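Local coordinates for dTor_3x33L (Synthetic construct, PDB 4YY2), which was computationally designed as a closed, left-handed alpha/alpha toroid of three tandem repeats, with no known biological function, at residues Val44-Ile49 with Glu76-Leu81. Residues are numbered along the deposited sequence; the frame is centred on the assembly and turned at random.
Sequences VLLELI and EVLLEL
Leu78 sets one methyl group against both Leu46 and Ile49: its CD2 lies 3.6 Å from CD2 of Leu46 and 4.0 Å from CD1 of Ile49, and its side chain runs at about a right angle to both. Its other methyl, CD1, meets Leu45 CD1 at 4.2 Å, a looser touch. One turn on, Leu81 divides its contacts, with CD1 3.8 Å from Leu46 CD2 and CB 4.0 Å from Ile49 CG2. Ile49 can serve both leucines because its branches part at CB: CG1, anti to the carbonyl carbon (chi1 -68°), carries CD1 to Leu78, while CG2, anti to the backbone N, also rests 3.8 Å from Leu81 O in van der Waals contact. With both branches cut back, as in an alanine, Leu78 CD2 would probably lose its neighbour CD1, and Leu81 the methyl beside its CB and carbonyl. All five residues are buried, and their side chains meet through apolar atoms alone, removing 240 Å² of surface. The segment axes run 15° from parallel and approach to 10.8 Å, a separation bridged by side chains from both helices. Further out, Leu46 packs on Val60 and Phe64 of helix 57-69. Leu45 and Leu79 both touch helix 8-20, so helices 8-20, 41-53 and 74-86 meet about 3 Å from the chain centre (centre to centre for this contact), consistent with the inner helices of a three-repeat left-handed alpha/alpha toroid.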
loop_
_atom_site.group_PDB
_atom_site.type_symbol
_atom_site.label_atom_id
_atom_site.label_comp_id
_atom_site.label_asym_id
_atom_site.label_seq_id
_atom_site.Cartn_x
_atom_site.Cartn_y
_atom_site.Cartn_z
ATOM N N VAL A 44 -4.156 -0.172 -8.042
ATOM C CA VAL A 44 -3.348 -1.351 -7.859
ATOM C C VAL A 44 -2.769 -1.514 -6.455
ATOM O O VAL A 44 -2.802 -2.607 -5.873
ATOM C CB VAL A 44 -2.184 -1.408 -8.856
ATOM C CG1 VAL A 44 -1.384 -2.669 -8.699
ATOM C CG2 VAL A 44 -2.723 -1.342 -10.281
ATOM N N LEU A 45 -2.287 -0.401 -5.884
ATOM C CA LEU A 45 -1.790 -0.466 -4.515
ATOM C C LEU A 45 -2.872 -0.966 -3.585
ATOM O O LEU A 45 -2.644 -1.790 -2.704
ATOM C CB LEU A 45 -1.273 0.889 -4.043
ATOM C CG LEU A 45 0.062 1.336 -4.725
ATOM C CD1 LEU A 45 0.364 2.790 -4.401
ATOM C CD2 LEU A 45 1.222 0.454 -4.333
ATOM N N LEU A 46 -4.098 -0.460 -3.793
ATOM C CA LEU A 46 -5.240 -0.877 -2.926
ATOM C C LEU A 46 -5.537 -2.356 -3.105
ATOM O O LEU A 46 -5.794 -3.076 -2.095
ATOM C CB LEU A 46 -6.475 0.011 -3.237
ATOM C CG LEU A 46 -6.279 1.460 -2.759
ATOM C CD1 LEU A 46 -7.334 2.343 -3.381
ATOM C CD2 LEU A 46 -6.257 1.616 -1.246
ATOM N N GLU A 47 -5.486 -2.852 -4.345
ATOM C CA GLU A 47 -5.683 -4.289 -4.526
ATOM C C GLU A 47 -4.604 -5.119 -3.809
ATOM O O GLU A 47 -4.883 -6.229 -3.289
ATOM C CB GLU A 47 -5.746 -4.601 -6.001
ATOM C CG GLU A 47 -7.006 -4.011 -6.630
ATOM C CD GLU A 47 -7.172 -4.323 -8.108
ATOM O OE1 GLU A 47 -6.340 -4.986 -8.709
ATOM O OE2 GLU A 47 -8.140 -3.841 -8.714
ATOM N N LEU A 48 -3.381 -4.648 -3.877
ATOM C CA LEU A 48 -2.235 -5.382 -3.264
ATOM C C LEU A 48 -2.365 -5.404 -1.772
ATOM O O LEU A 48 -2.048 -6.419 -1.115
ATOM C CB LEU A 48 -0.897 -4.823 -3.719
ATOM C CG LEU A 48 -0.521 -5.058 -5.179
ATOM C CD1 LEU A 48 0.649 -4.168 -5.568
ATOM C CD2 LEU A 48 -0.216 -6.531 -5.422
ATOM N N ILE A 49 -2.862 -4.299 -1.222
ATOM C CA ILE A 49 -3.101 -4.185 0.207
ATOM C C ILE A 49 -4.198 -5.122 0.681
ATOM O O ILE A 49 -4.038 -5.831 1.710
ATOM C CB ILE A 49 -3.392 -2.737 0.620
ATOM C CG1 ILE A 49 -2.123 -1.878 0.456
ATOM C CG2 ILE A 49 -3.931 -2.667 2.026
ATOM C CD1 ILE A 49 -2.413 -0.399 0.427
ATOM N N GLU A 76 -1.099 9.037 3.427
ATOM C CA GLU A 76 -1.413 8.779 4.818
ATOM C C GLU A 76 -2.406 7.631 4.959
ATOM O O GLU A 76 -2.247 6.706 5.782
ATOM C CB GLU A 76 -1.996 10.022 5.478
ATOM C CG GLU A 76 -2.148 9.769 6.967
ATOM C CD GLU A 76 -2.326 11.047 7.800
ATOM O OE1 GLU A 76 -3.464 11.375 8.234
ATOM O OE2 GLU A 76 -1.322 11.727 8.023
ATOM N N VAL A 77 -3.451 7.690 4.149
ATOM C CA VAL A 77 -4.446 6.577 4.160
ATOM C C VAL A 77 -3.826 5.247 3.753
ATOM O O VAL A 77 -4.091 4.181 4.367
ATOM C CB VAL A 77 -5.699 6.890 3.295
ATOM C CG1 VAL A 77 -6.707 5.779 3.356
ATOM C CG2 VAL A 77 -6.356 8.185 3.768
ATOM N N LEU A 78 -3.060 5.252 2.687
ATOM C CA LEU A 78 -2.391 4.007 2.256
ATOM C C LEU A 78 -1.529 3.412 3.357
ATOM O O LEU A 78 -1.523 2.178 3.560
ATOM C CB LEU A 78 -1.550 4.261 1.003
ATOM C CG LEU A 78 -2.396 4.548 -0.253
ATOM C CD1 LEU A 78 -1.519 5.070 -1.386
ATOM C CD2 LEU A 78 -3.140 3.316 -0.757
ATOM N N LEU A 79 -0.804 4.290 4.055
ATOM C CA LEU A 79 0.032 3.811 5.159
ATOM C C LEU A 79 -0.825 3.155 6.253
ATOM O O LEU A 79 -0.410 2.153 6.863
ATOM C CB LEU A 79 0.954 4.888 5.685
ATOM C CG LEU A 79 2.018 5.297 4.650
ATOM C CD1 LEU A 79 2.665 6.623 5.016
ATOM C CD2 LEU A 79 3.076 4.209 4.513
ATOM N N GLU A 80 -1.939 3.791 6.572
ATOM C CA GLU A 80 -2.859 3.273 7.599
ATOM C C GLU A 80 -3.462 1.926 7.190
ATOM O O GLU A 80 -3.522 0.985 8.004
ATOM C CB GLU A 80 -3.925 4.297 7.942
ATOM C CG GLU A 80 -3.289 5.516 8.568
ATOM C CD GLU A 80 -4.262 6.537 9.118
ATOM O OE1 GLU A 80 -5.473 6.365 8.939
ATOM O OE2 GLU A 80 -3.770 7.526 9.729
ATOM N N LEU A 81 -3.765 1.782 5.913
ATOM C CA LEU A 81 -4.228 0.533 5.363
ATOM C C LEU A 81 -3.172 -0.550 5.396
ATOM O O LEU A 81 -3.464 -1.688 5.706
ATOM C CB LEU A 81 -4.770 0.738 3.951
ATOM C CG LEU A 81 -6.052 1.553 3.904
ATOM C CD1 LEU A 81 -6.491 1.967 2.482
ATOM C CD2 LEU A 81 -7.189 0.810 4.592
#